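Local structure of adenosine kinase, putative (Trypanosoma brucei, 3OTX) at residues V127-G131 against K132-L136; K47-F50 against D51-K55; F171-T174 against V175-H179. The protein probably phosphorylates adenosine to AMP at the expense of ATP, with magnesium as cofactor, in purine salvage. The protein carries 1 engineered substitution. One frame throughout, in Å; residues are numbered along the deposited sequence. Where two conformers were deposited one is given.

Interaction 1 (V127-G131 against K132-L136). With AP5 (bis(adenosine)-5'-pentaphosphate), chain C.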
loop_
_atom_site.group_PDB
_atom_site.type_symbol
_atom_site.label_atom_id
_atom_site.label_comp_id
_atom_site.label_asym_id
_atom_site.label_seq_id
_atom_site.Cartn_x
_atom_site.Cartn_y
_atom_site.Cartn_z
ATOM N N VAL A 127 -11.285 9.931 5.098
ATOM C CA VAL A 127 -10.089 10.011 5.933
ATOM C C VAL A 127 -10.456 10.947 7.078
ATOM O O VAL A 127 -10.560 12.168 6.895
ATOM C CB VAL A 127 -8.891 10.529 5.133
ATOM C CG1 VAL A 127 -7.658 10.639 6.025
ATOM C CG2 VAL A 127 -8.576 9.574 3.964
ATOM N N CYS A 128 -10.761 10.361 8.234
ATOM C CA CYS A 128 -11.292 11.116 9.371
ATOM C C CYS A 128 -10.140 11.395 10.342
ATOM O O CYS A 128 -9.568 10.466 10.911
ATOM C CB CYS A 128 -12.428 10.345 10.056
ATOM S SG CYS A 128 -13.655 9.689 8.921
ATOM N N ILE A 129 -9.780 12.675 10.480
ATOM C CA ILE A 129 -8.568 13.066 11.201
ATOM C C ILE A 129 -9.001 13.567 12.579
ATOM O O ILE A 129 -9.820 14.465 12.707
ATOM C CB ILE A 129 -7.768 14.181 10.443
ATOM C CG1 ILE A 129 -7.403 13.725 9.027
ATOM C CG2 ILE A 129 -6.504 14.570 11.214
ATOM C CD1 ILE A 129 -6.815 14.835 8.144
ATOM N N THR A 130 -8.459 12.923 13.601
ATOM C CA THR A 130 -8.696 13.333 14.982
ATOM C C THR A 130 -7.310 13.481 15.571
ATOM O O THR A 130 -6.667 12.495 15.959
ATOM C CB THR A 130 -9.505 12.280 15.762
ATOM O OG1 THR A 130 -8.843 11.013 15.674
ATOM C CG2 THR A 130 -10.910 12.159 15.198
ATOM N N GLY A 131 -6.835 14.724 15.565
ATOM C CA GLY A 131 -5.534 15.063 16.112
ATOM C C GLY A 131 -4.437 14.435 15.304
ATOM O O GLY A 131 -4.267 14.741 14.126
ATOM N N LYS A 132 -3.715 13.525 15.940
ATOM C CA LYS A 132 -2.538 12.910 15.348
ATOM C C LYS A 132 -2.926 11.655 14.569
ATOM O O LYS A 132 -2.128 11.118 13.798
ATOM C CB LYS A 132 -1.523 12.589 16.450
ATOM C CG LYS A 132 -1.649 13.533 17.640
ATOM C CD LYS A 132 -0.347 13.777 18.384
ATOM C CE LYS A 132 -0.562 14.864 19.431
ATOM N NZ LYS A 132 0.647 15.149 20.244
ATOM N N GLU A 133 -4.170 11.211 14.760
ATOM C CA GLU A 133 -4.640 9.944 14.185
ATOM C C GLU A 133 -5.650 10.114 13.052
ATOM O O GLU A 133 -6.415 11.079 13.017
ATOM C CB GLU A 133 -5.207 9.035 15.278
ATOM C CG GLU A 133 -4.175 8.659 16.328
ATOM C CD GLU A 133 -4.768 7.879 17.473
ATOM O OE1 GLU A 133 -5.107 6.691 17.270
ATOM O OE2 GLU A 133 -4.890 8.453 18.579
ATOM N N ARG A 134 -5.627 9.146 12.145
ATOM C CA ARG A 134 -6.501 9.115 10.979
ATOM C C ARG A 134 -7.273 7.793 10.995
ATOM O O ARG A 134 -6.674 6.728 11.171
ATOM C CB ARG A 134 -5.666 9.242 9.698
ATOM C CG ARG A 134 -4.933 10.590 9.537
ATOM C CD ARG A 134 -3.528 10.429 8.935
ATOM N NE ARG A 134 -3.390 9.220 8.125
ATOM C CZ ARG A 134 -3.614 9.159 6.816
ATOM N NH1 ARG A 134 -3.981 10.244 6.140
ATOM N NH2 ARG A 134 -3.461 8.013 6.187
ATOM N N THR A 135 -8.587 7.863 10.811
ATOM C CA THR A 135 -9.458 6.687 10.787
ATOM C C THR A 135 -10.066 6.619 9.378
ATOM O O THR A 135 -10.657 7.610 8.913
ATOM C CB THR A 135 -10.546 6.828 11.833
ATOM O OG1 THR A 135 -9.941 7.053 13.118
ATOM C CG2 THR A 135 -11.433 5.583 11.889
ATOM N N LEU A 136 -9.860 5.489 8.701
ATOM C CA LEU A 136 -10.125 5.401 7.256
ATOM C C LEU A 136 -11.303 4.487 6.994
ATOM O O LEU A 136 -11.377 3.391 7.543
ATOM C CB LEU A 136 -8.897 4.905 6.477
ATOM C CG LEU A 136 -7.542 5.469 6.901
ATOM C CD1 LEU A 136 -6.392 4.771 6.137
ATOM C CD2 LEU A 136 -7.554 6.983 6.668
HETATM P PA AP5 C . 4.882 3.692 10.442
HETATM O O1A AP5 C . 4.149 4.534 11.480
HETATM O O2A AP5 C . 5.445 2.393 10.983
HETATM O O3A AP5 C . 3.966 3.297 9.178
HETATM P PB AP5 C . 2.401 2.903 9.201
HETATM O O1B AP5 C . 1.929 2.490 10.561
HETATM O O2B AP5 C . 2.192 1.947 8.078
HETATM O O3B AP5 C . 1.795 4.330 8.837
HETATM P PG AP5 C . 0.352 4.979 9.008
HETATM O O1G AP5 C . 0.550 6.463 9.056
HETATM O O2G AP5 C . -0.390 4.559 10.258
HETATM O O3G AP5 C . -0.282 4.575 7.650
HETATM P PD AP5 C . -1.757 4.861 7.054
HETATM O O1D AP5 C . -2.657 5.653 7.985
HETATM O O2D AP5 C . -2.238 3.529 6.550
HETATM O O3D AP5 C . -1.396 5.861 5.845
HETATM P PE AP5 C . -0.966 5.427 4.351
HETATM O O1E AP5 C . -0.055 4.234 4.415
HETATM O O2E AP5 C . -0.471 6.661 3.600
HETATM O O5F AP5 C . 5.989 4.630 9.760
HETATM C C5F AP5 C . 6.728 4.182 8.623
HETATM C C4F AP5 C . 8.022 4.955 8.547
HETATM O O4F AP5 C . 7.751 6.364 8.552
HETATM C C3F AP5 C . 8.944 4.777 9.749
HETATM O O3F AP5 C . 9.767 3.652 9.555
HETATM C C2F AP5 C . 9.675 6.086 9.823
HETATM O O2F AP5 C . 10.732 6.095 8.896
HETATM C C1F AP5 C . 8.623 7.085 9.332
HETATM N N9A AP5 C . 7.827 7.699 10.434
HETATM C C8A AP5 C . 6.486 7.447 10.739
HETATM N N7A AP5 C . 6.149 8.234 11.798
HETATM C C5A AP5 C . 7.226 8.975 12.150
HETATM C C6A AP5 C . 7.440 9.948 13.102
HETATM N N6A AP5 C . 6.450 10.421 13.863
HETATM N N1A AP5 C . 8.681 10.531 13.186
HETATM C C2A AP5 C . 9.714 10.188 12.328
HETATM N N3A AP5 C . 9.482 9.222 11.372
HETATM C C4A AP5 C . 8.268 8.648 11.269
HETATM O O5J AP5 C . -2.361 4.922 3.690
HETATM C C5J AP5 C . -3.442 5.828 3.551
HETATM C C4J AP5 C . -4.159 5.385 2.287
HETATM O O4J AP5 C . -4.862 4.152 2.509
HETATM C C3J AP5 C . -5.271 6.342 1.842
HETATM O O3J AP5 C . -4.786 7.074 0.716
HETATM C C2J AP5 C . -6.463 5.430 1.510
HETATM O O2J AP5 C . -7.075 5.724 0.260
HETATM C C1J AP5 C . -5.818 4.066 1.483
HETATM N N9B AP5 C . -6.760 2.964 1.728
HETATM C C8B AP5 C . -7.536 2.822 2.846
HETATM N N7B AP5 C . -8.291 1.707 2.663
HETATM C C5B AP5 C . -7.988 1.156 1.446
HETATM C C6B AP5 C . -8.449 0.019 0.771
HETATM N N6B AP5 C . -9.438 -0.769 1.224
HETATM N N1B AP5 C . -7.922 -0.196 -0.472
HETATM C C2B AP5 C . -6.916 0.558 -1.032
HETATM N N3B AP5 C . -6.494 1.702 -0.387
HETATM C C4B AP5 C . -7.010 1.957 0.853
HETATM O O HOH W 1 -9.381 9.639 13.549
#
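V127 and L136 are paired across the strands, antiparallel and non-hydrogen-bonded, their side chains lying alongside one another and pointing the same way, with V127 CG1 3.7 Å from L136 CD2. R134 runs along the same face of the hairpin. Its CG passes I129 CG1, and in the conformer described its chain, bent at chi2 (141°) and chi3 (25°), turns the guanidinium back beside V127, where NH1 comes within 3.7 Å of V127 CG1. L136 CD2 sits over one face of this group, toward its rim. R134 NH2 donates to O1D of the bound AP5 at 3.1 Å, a nearly straight bond (172°) with the oxygen in the guanidinium plane. In this conformer NH1 and NH2 are held by M296 O and the ligand, and the charge would be expected to offset part of the phosphate charge.

On the other face a water donates to C128 O at 2.8 Å and weakly to E133 O, and bonds the hydroxyls T130 OG1 (2.6 Å) and T135 OG1 (2.7 Å). T135 OG1 has a further partner in G37 N. Between the faces, C128 and T135 exchange backbone bonds of 2.8 Å (C128 N to T135 O and T135 N to C128 O), and T130 N donates to E133 O. E133 N returns to T130 O from above the carbonyl plane, closing a type II' turn with G131 and K132 at its corners, G131 having positive phi. This is a beta hairpin with a two-residue loop, part of the smaller sheet that forms the lid over the substrate site in ribokinase-like PfkB kinases.

Interaction 2 (K47-F50 against D51-K55)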
loop_
_atom_site.group_PDB
_atom_site.type_symbol
_atom_site.label_atom_id
_atom_site.label_comp_id
_atom_site.label_asym_id
_atom_site.label_seq_id
_atom_site.Cartn_x
_atom_site.Cartn_y
_atom_site.Cartn_z
ATOM N N LYS A 47 -23.563 3.981 7.175
ATOM C CA LYS A 47 -24.514 4.629 6.266
ATOM C C LYS A 47 -24.546 6.147 6.512
ATOM O O LYS A 47 -24.727 6.590 7.632
ATOM C CB LYS A 47 -25.906 4.021 6.447
ATOM C CG LYS A 47 -27.002 4.544 5.514
ATOM C CD LYS A 47 -28.350 3.920 5.907
ATOM C CE LYS A 47 -29.528 4.545 5.168
ATOM N NZ LYS A 47 -30.695 3.616 5.206
ATOM N N GLY A 48 -24.320 6.919 5.451
ATOM C CA GLY A 48 -24.361 8.374 5.527
ATOM C C GLY A 48 -23.062 9.105 5.810
ATOM O O GLY A 48 -23.030 10.330 5.826
ATOM N N ILE A 49 -21.966 8.373 6.023
ATOM C CA ILE A 49 -20.729 9.022 6.463
ATOM C C ILE A 49 -20.133 9.995 5.428
ATOM O O ILE A 49 -19.597 11.035 5.801
ATOM C CB ILE A 49 -19.668 7.989 6.963
ATOM C CG1 ILE A 49 -18.518 8.676 7.703
ATOM C CG2 ILE A 49 -19.137 7.090 5.814
ATOM C CD1 ILE A 49 -17.434 7.709 8.236
ATOM N N PHE A 50 -20.214 9.658 4.144
ATOM C CA PHE A 50 -19.620 10.528 3.132
ATOM C C PHE A 50 -20.349 11.854 2.998
ATOM O O PHE A 50 -19.718 12.899 2.913
ATOM C CB PHE A 50 -19.495 9.806 1.802
ATOM C CG PHE A 50 -18.304 8.927 1.740
ATOM C CD1 PHE A 50 -18.393 7.576 2.072
ATOM C CD2 PHE A 50 -17.061 9.444 1.362
ATOM C CE1 PHE A 50 -17.268 6.750 2.021
ATOM C CE2 PHE A 50 -15.926 8.622 1.305
ATOM C CZ PHE A 50 -16.025 7.288 1.633
ATOM N N ASP A 51 -21.673 11.795 3.053
ATOM C CA ASP A 51 -22.498 13.011 3.008
ATOM C C ASP A 51 -22.172 13.912 4.187
ATOM O O ASP A 51 -22.083 15.123 4.030
ATOM C CB ASP A 51 -23.986 12.677 3.023
ATOM C CG ASP A 51 -24.429 11.910 1.795
ATOM O OD1 ASP A 51 -23.703 11.895 0.781
ATOM O OD2 ASP A 51 -25.519 11.314 1.848
ATOM N N ASP A 52 -21.959 13.298 5.352
ATOM C CA ASP A 52 -21.669 13.999 6.605
ATOM C C ASP A 52 -20.294 14.700 6.539
ATOM O O ASP A 52 -20.187 15.893 6.819
ATOM C CB ASP A 52 -21.720 12.978 7.741
ATOM C CG ASP A 52 -21.890 13.592 9.100
ATOM O OD1 ASP A 52 -21.499 14.754 9.306
ATOM O OD2 ASP A 52 -22.406 12.881 9.982
ATOM N N ILE A 53 -19.258 13.973 6.128
ATOM C CA ILE A 53 -17.905 14.541 6.043
ATOM C C ILE A 53 -17.816 15.635 4.980
ATOM O O ILE A 53 -17.062 16.600 5.146
ATOM C CB ILE A 53 -16.826 13.470 5.775
ATOM C CG1 ILE A 53 -16.987 12.302 6.735
ATOM C CG2 ILE A 53 -15.433 14.049 5.939
ATOM C CD1 ILE A 53 -16.180 11.108 6.344
ATOM N N GLU A 54 -18.588 15.485 3.905
ATOM C CA GLU A 54 -18.578 16.443 2.787
ATOM C C GLU A 54 -19.269 17.749 3.151
ATOM O O GLU A 54 -18.902 18.797 2.637
ATOM C CB GLU A 54 -19.215 15.840 1.538
ATOM C CG GLU A 54 -18.300 14.841 0.810
ATOM C CD GLU A 54 -19.039 13.934 -0.168
ATOM O OE1 GLU A 54 -20.075 14.341 -0.735
ATOM O OE2 GLU A 54 -18.580 12.796 -0.366
ATOM N N LYS A 55 -20.261 17.665 4.038
ATOM C CA LYS A 55 -20.990 18.825 4.548
ATOM C C LYS A 55 -20.151 19.668 5.511
ATOM O O LYS A 55 -20.635 20.659 6.052
ATOM C CB LYS A 55 -22.278 18.360 5.237
ATOM C CG LYS A 55 -23.566 18.681 4.494
ATOM C CD LYS A 55 -23.899 17.712 3.374
ATOM C CE LYS A 55 -24.840 18.373 2.380
ATOM N NZ LYS A 55 -25.578 17.408 1.522
#
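I49 holds CG1 anti to its backbone N (chi1 -167°), whereas I53, one turn later, places CG1 anti to its carbonyl carbon (chi1 -49°). These different settings bring the two chains side by side, pointing the same way, with I49 CG1 3.6 Å from I53 CD1. The same torsion brings I53 CG1 up to the oxygen end of the I49 carbonyl, 3.0 Å from I49 O, and the same oxygen accepts the hydrogen bond from I53 N (3.0 Å).

A second i to i+4 pair joins F50 and E54. The E54 chain, extended beyond CG, passes F50 O, with CG 3.2 Å from it, and its carboxylate reaches the base of the aromatic side chain. There E54 OE2 lies near the plane of the F50 ring, at its edge, and 3.8 Å from F50 CB; ring and carboxylate planes are turned 58° apart. E54 N donates to F50 O at 3.0 Å, while the carboxylate oxygen and F50 O, both acceptors, meet without bonding.

The helix starts at G48, its N-cap, which has positive phi and whose carbonyl accepts D52 N in the carbonyl plane at 3.2 Å. D52 CB packs against both G48 O and I49 O, and D52 OD2 forms a salt bridge with K31 NZ and a hydrogen bond with Y32 OH, tying this turn to the end of helix 26-31.

I49 and I53 both rest on F28, and I53 and F50 on A126 of strand 122-130. The arrangement is that of a short amphipathic alpha-helix with i to i+4 side-chain pairs, packed on the lid sheet of the PfkB fold.

Interaction 3 (F171-T174 against V175-H179). With AP5 (bis(adenosine)-5'-pentaphosphate), chain C.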
loop_
_atom_site.group_PDB
_atom_site.type_symbol
_atom_site.label_atom_id
_atom_site.label_comp_id
_atom_site.label_asym_id
_atom_site.label_seq_id
_atom_site.Cartn_x
_atom_site.Cartn_y
_atom_site.Cartn_z
ATOM N N PHE A 171 -4.801 -4.909 0.702
ATOM C CA PHE A 171 -6.185 -4.528 0.350
ATOM C C PHE A 171 -6.747 -5.166 -0.912
ATOM O O PHE A 171 -7.974 -5.328 -1.010
ATOM C CB PHE A 171 -6.259 -3.018 0.204
ATOM C CG PHE A 171 -6.054 -2.247 1.491
ATOM C CD1 PHE A 171 -5.090 -1.216 1.525
ATOM C CD2 PHE A 171 -6.843 -2.484 2.596
ATOM C CE1 PHE A 171 -4.956 -0.420 2.714
ATOM C CE2 PHE A 171 -6.723 -1.702 3.810
ATOM C CZ PHE A 171 -5.779 -0.680 3.844
ATOM N N THR A 172 -5.874 -5.605 -1.820
ATOM C CA THR A 172 -6.346 -6.345 -3.001
ATOM C C THR A 172 -7.001 -7.686 -2.654
ATOM O O THR A 172 -7.767 -8.196 -3.441
ATOM C CB THR A 172 -5.227 -6.605 -4.035
ATOM O OG1 THR A 172 -4.215 -7.419 -3.448
ATOM C CG2 THR A 172 -4.618 -5.282 -4.498
ATOM N N LEU A 173 -6.755 -8.213 -1.460
ATOM C CA LEU A 173 -7.253 -9.549 -1.122
ATOM C C LEU A 173 -8.765 -9.547 -0.899
ATOM O O LEU A 173 -9.396 -10.607 -0.859
ATOM C CB LEU A 173 -6.524 -10.059 0.126
ATOM C CG LEU A 173 -5.030 -10.261 -0.160
ATOM C CD1 LEU A 173 -4.245 -10.492 1.134
ATOM C CD2 LEU A 173 -4.784 -11.441 -1.131
ATOM N N THR A 174 -9.339 -8.352 -0.751
ATOM C CA THR A 174 -10.805 -8.275 -0.568
ATOM C C THR A 174 -11.600 -8.265 -1.880
ATOM O O THR A 174 -12.841 -8.345 -1.852
ATOM C CB THR A 174 -11.253 -7.069 0.281
ATOM O OG1 THR A 174 -11.336 -5.890 -0.551
ATOM C CG2 THR A 174 -10.331 -6.834 1.444
ATOM N N VAL A 175 -10.895 -8.173 -3.004
ATOM C CA VAL A 175 -11.522 -8.065 -4.325
ATOM C C VAL A 175 -11.575 -9.472 -4.934
ATOM O O VAL A 175 -12.578 -10.181 -4.753
ATOM C CB VAL A 175 -10.824 -7.017 -5.209
ATOM C CG1 VAL A 175 -11.479 -6.971 -6.612
ATOM C CG2 VAL A 175 -10.884 -5.610 -4.504
ATOM N N ASP A 176 -10.489 -9.917 -5.557
ATOM C CA ASP A 176 -10.433 -11.296 -6.058
ATOM C C ASP A 176 -9.025 -11.828 -5.912
ATOM O O ASP A 176 -8.100 -11.362 -6.579
ATOM C CB ASP A 176 -10.859 -11.342 -7.532
ATOM C CG ASP A 176 -11.058 -12.751 -8.045
ATOM O OD1 ASP A 176 -10.563 -13.726 -7.442
ATOM O OD2 ASP A 176 -11.745 -12.890 -9.090
ATOM N N VAL A 177 -8.878 -12.823 -5.063
ATOM C CA VAL A 177 -7.566 -13.427 -4.808
ATOM C C VAL A 177 -6.919 -13.963 -6.077
ATOM O O VAL A 177 -5.693 -13.922 -6.219
ATOM C CB VAL A 177 -7.659 -14.538 -3.728
ATOM C CG1 VAL A 177 -8.368 -15.820 -4.258
ATOM C CG2 VAL A 177 -6.260 -14.889 -3.149
ATOM N N ASN A 178 -7.749 -14.445 -6.999
ATOM C CA ASN A 178 -7.252 -14.933 -8.270
ATOM C C ASN A 178 -6.504 -13.875 -9.093
ATOM O O ASN A 178 -5.570 -14.232 -9.834
ATOM C CB ASN A 178 -8.375 -15.603 -9.036
ATOM C CG ASN A 178 -8.821 -16.888 -8.367
ATOM O OD1 ASN A 178 -8.010 -17.662 -7.857
ATOM N ND2 ASN A 178 -10.125 -17.112 -8.348
ATOM N N HIS A 179 -6.871 -12.594 -8.963
ATOM C CA HIS A 179 -6.112 -11.552 -9.672
ATOM C C HIS A 179 -4.698 -11.480 -9.119
ATOM O O HIS A 179 -3.724 -11.326 -9.859
ATOM C CB HIS A 179 -6.753 -10.175 -9.479
ATOM C CG HIS A 179 -8.149 -10.070 -10.007
ATOM N ND1 HIS A 179 -8.728 -11.037 -10.798
ATOM C CD2 HIS A 179 -9.080 -9.092 -9.856
ATOM C CE1 HIS A 179 -9.960 -10.663 -11.106
ATOM N NE2 HIS A 179 -10.203 -9.492 -10.534
HETATM P PA AP5 C . 4.882 3.692 10.442
HETATM O O1A AP5 C . 4.149 4.534 11.480
HETATM O O2A AP5 C . 5.445 2.393 10.983
HETATM O O3A AP5 C . 3.966 3.297 9.178
HETATM P PB AP5 C . 2.401 2.903 9.201
HETATM O O1B AP5 C . 1.929 2.490 10.561
HETATM O O2B AP5 C . 2.192 1.947 8.078
HETATM O O3B AP5 C . 1.795 4.330 8.837
HETATM P PG AP5 C . 0.352 4.979 9.008
HETATM O O1G AP5 C . 0.550 6.463 9.056
HETATM O O2G AP5 C . -0.390 4.559 10.258
HETATM O O3G AP5 C . -0.282 4.575 7.650
HETATM P PD AP5 C . -1.757 4.861 7.054
HETATM O O1D AP5 C . -2.657 5.653 7.985
HETATM O O2D AP5 C . -2.238 3.529 6.550
HETATM O O3D AP5 C . -1.396 5.861 5.845
HETATM P PE AP5 C . -0.966 5.427 4.351
HETATM O O1E AP5 C . -0.055 4.234 4.415
HETATM O O2E AP5 C . -0.471 6.661 3.600
HETATM O O5F AP5 C . 5.989 4.630 9.760
HETATM C C5F AP5 C . 6.728 4.182 8.623
HETATM C C4F AP5 C . 8.022 4.955 8.547
HETATM O O4F AP5 C . 7.751 6.364 8.552
HETATM C C3F AP5 C . 8.944 4.777 9.749
HETATM O O3F AP5 C . 9.767 3.652 9.555
HETATM C C2F AP5 C . 9.675 6.086 9.823
HETATM O O2F AP5 C . 10.732 6.095 8.896
HETATM C C1F AP5 C . 8.623 7.085 9.332
HETATM N N9A AP5 C . 7.827 7.699 10.434
HETATM C C8A AP5 C . 6.486 7.447 10.739
HETATM N N7A AP5 C . 6.149 8.234 11.798
HETATM C C5A AP5 C . 7.226 8.975 12.150
HETATM C C6A AP5 C . 7.440 9.948 13.102
HETATM N N6A AP5 C . 6.450 10.421 13.863
HETATM N N1A AP5 C . 8.681 10.531 13.186
HETATM C C2A AP5 C . 9.714 10.188 12.328
HETATM N N3A AP5 C . 9.482 9.222 11.372
HETATM C C4A AP5 C . 8.268 8.648 11.269
HETATM O O5J AP5 C . -2.361 4.922 3.690
HETATM C C5J AP5 C . -3.442 5.828 3.551
HETATM C C4J AP5 C . -4.159 5.385 2.287
HETATM O O4J AP5 C . -4.862 4.152 2.509
HETATM C C3J AP5 C . -5.271 6.342 1.842
HETATM O O3J AP5 C . -4.786 7.074 0.716
HETATM C C2J AP5 C . -6.463 5.430 1.510
HETATM O O2J AP5 C . -7.075 5.724 0.260
HETATM C C1J AP5 C . -5.818 4.066 1.483
HETATM N N9B AP5 C . -6.760 2.964 1.728
HETATM C C8B AP5 C . -7.536 2.822 2.846
HETATM N N7B AP5 C . -8.291 1.707 2.663
HETATM C C5B AP5 C . -7.988 1.156 1.446
HETATM C C6B AP5 C . -8.449 0.019 0.771
HETATM N N6B AP5 C . -9.438 -0.769 1.224
HETATM N N1B AP5 C . -7.922 -0.196 -0.472
HETATM C C2B AP5 C . -6.916 0.558 -1.032
HETATM N N3B AP5 C . -6.494 1.702 -0.387
HETATM C C4B AP5 C . -7.010 1.957 0.853
HETATM O O HOH W 2 -7.858 -8.655 -6.199
HETATM O O HOH W 3 -13.841 -10.559 -2.409
#
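F171, at the start of this segment, lines the adenosine-binding pocket: one face of its ring is covered by the adenine of AP5 that contains C6B, with AP5 C6B 3.3 Å above the F171 ring plane and offset toward the rim. F171 CB also approaches AP5 N1B, at 3.3 Å.

Beyond the ring, a 3-10 turn ends where V175 N donates to T172 O at 3.2 Å. The donor stands above the carbonyl plane (55° out of it), although the N-H points well at the oxygen. V175 CB also packs near this oxygen, 3.7 Å from T172 O. A water donates to T172 O (2.8 Å) and accepts from D176 N (3.0 Å), bridging the turn to the start of the next helix. D176 is the N-cap there: with CG anti to the backbone N (chi1 -170°), its OD1 accepts N178 N at 2.9 Å from above the carboxylate plane, while D176 CB lies over the centre of the H179 ring.

L173 CD2 and V177 CG2 make a loose apolar contact across the connection, and both residues pack on helix 208-214. The segment thus carries the chain from strand 165-169 of the large sheet into helix 177-189, with T174 against helix 201-206 and H179 against helix 148-151.

Interactions 1 and 2 adjoin one another in the lid: their centres are 15 Å apart, and C128 SG packs on I53 CD1 at 3.9 Å, so helix 49-54 backs the hairpin on the face turned from AP5. Interaction 3 lies in the large domain, with its centre about 26 Å from that of interaction 1, yet the nearest atoms of the two come within about 6 Å across the pocket. Both line the same ligand, interaction 1 at its phosphates and interaction 3 at one adenine. Interaction 2 stays behind this first shell, the F50 side chain being about 9 Å from AP5.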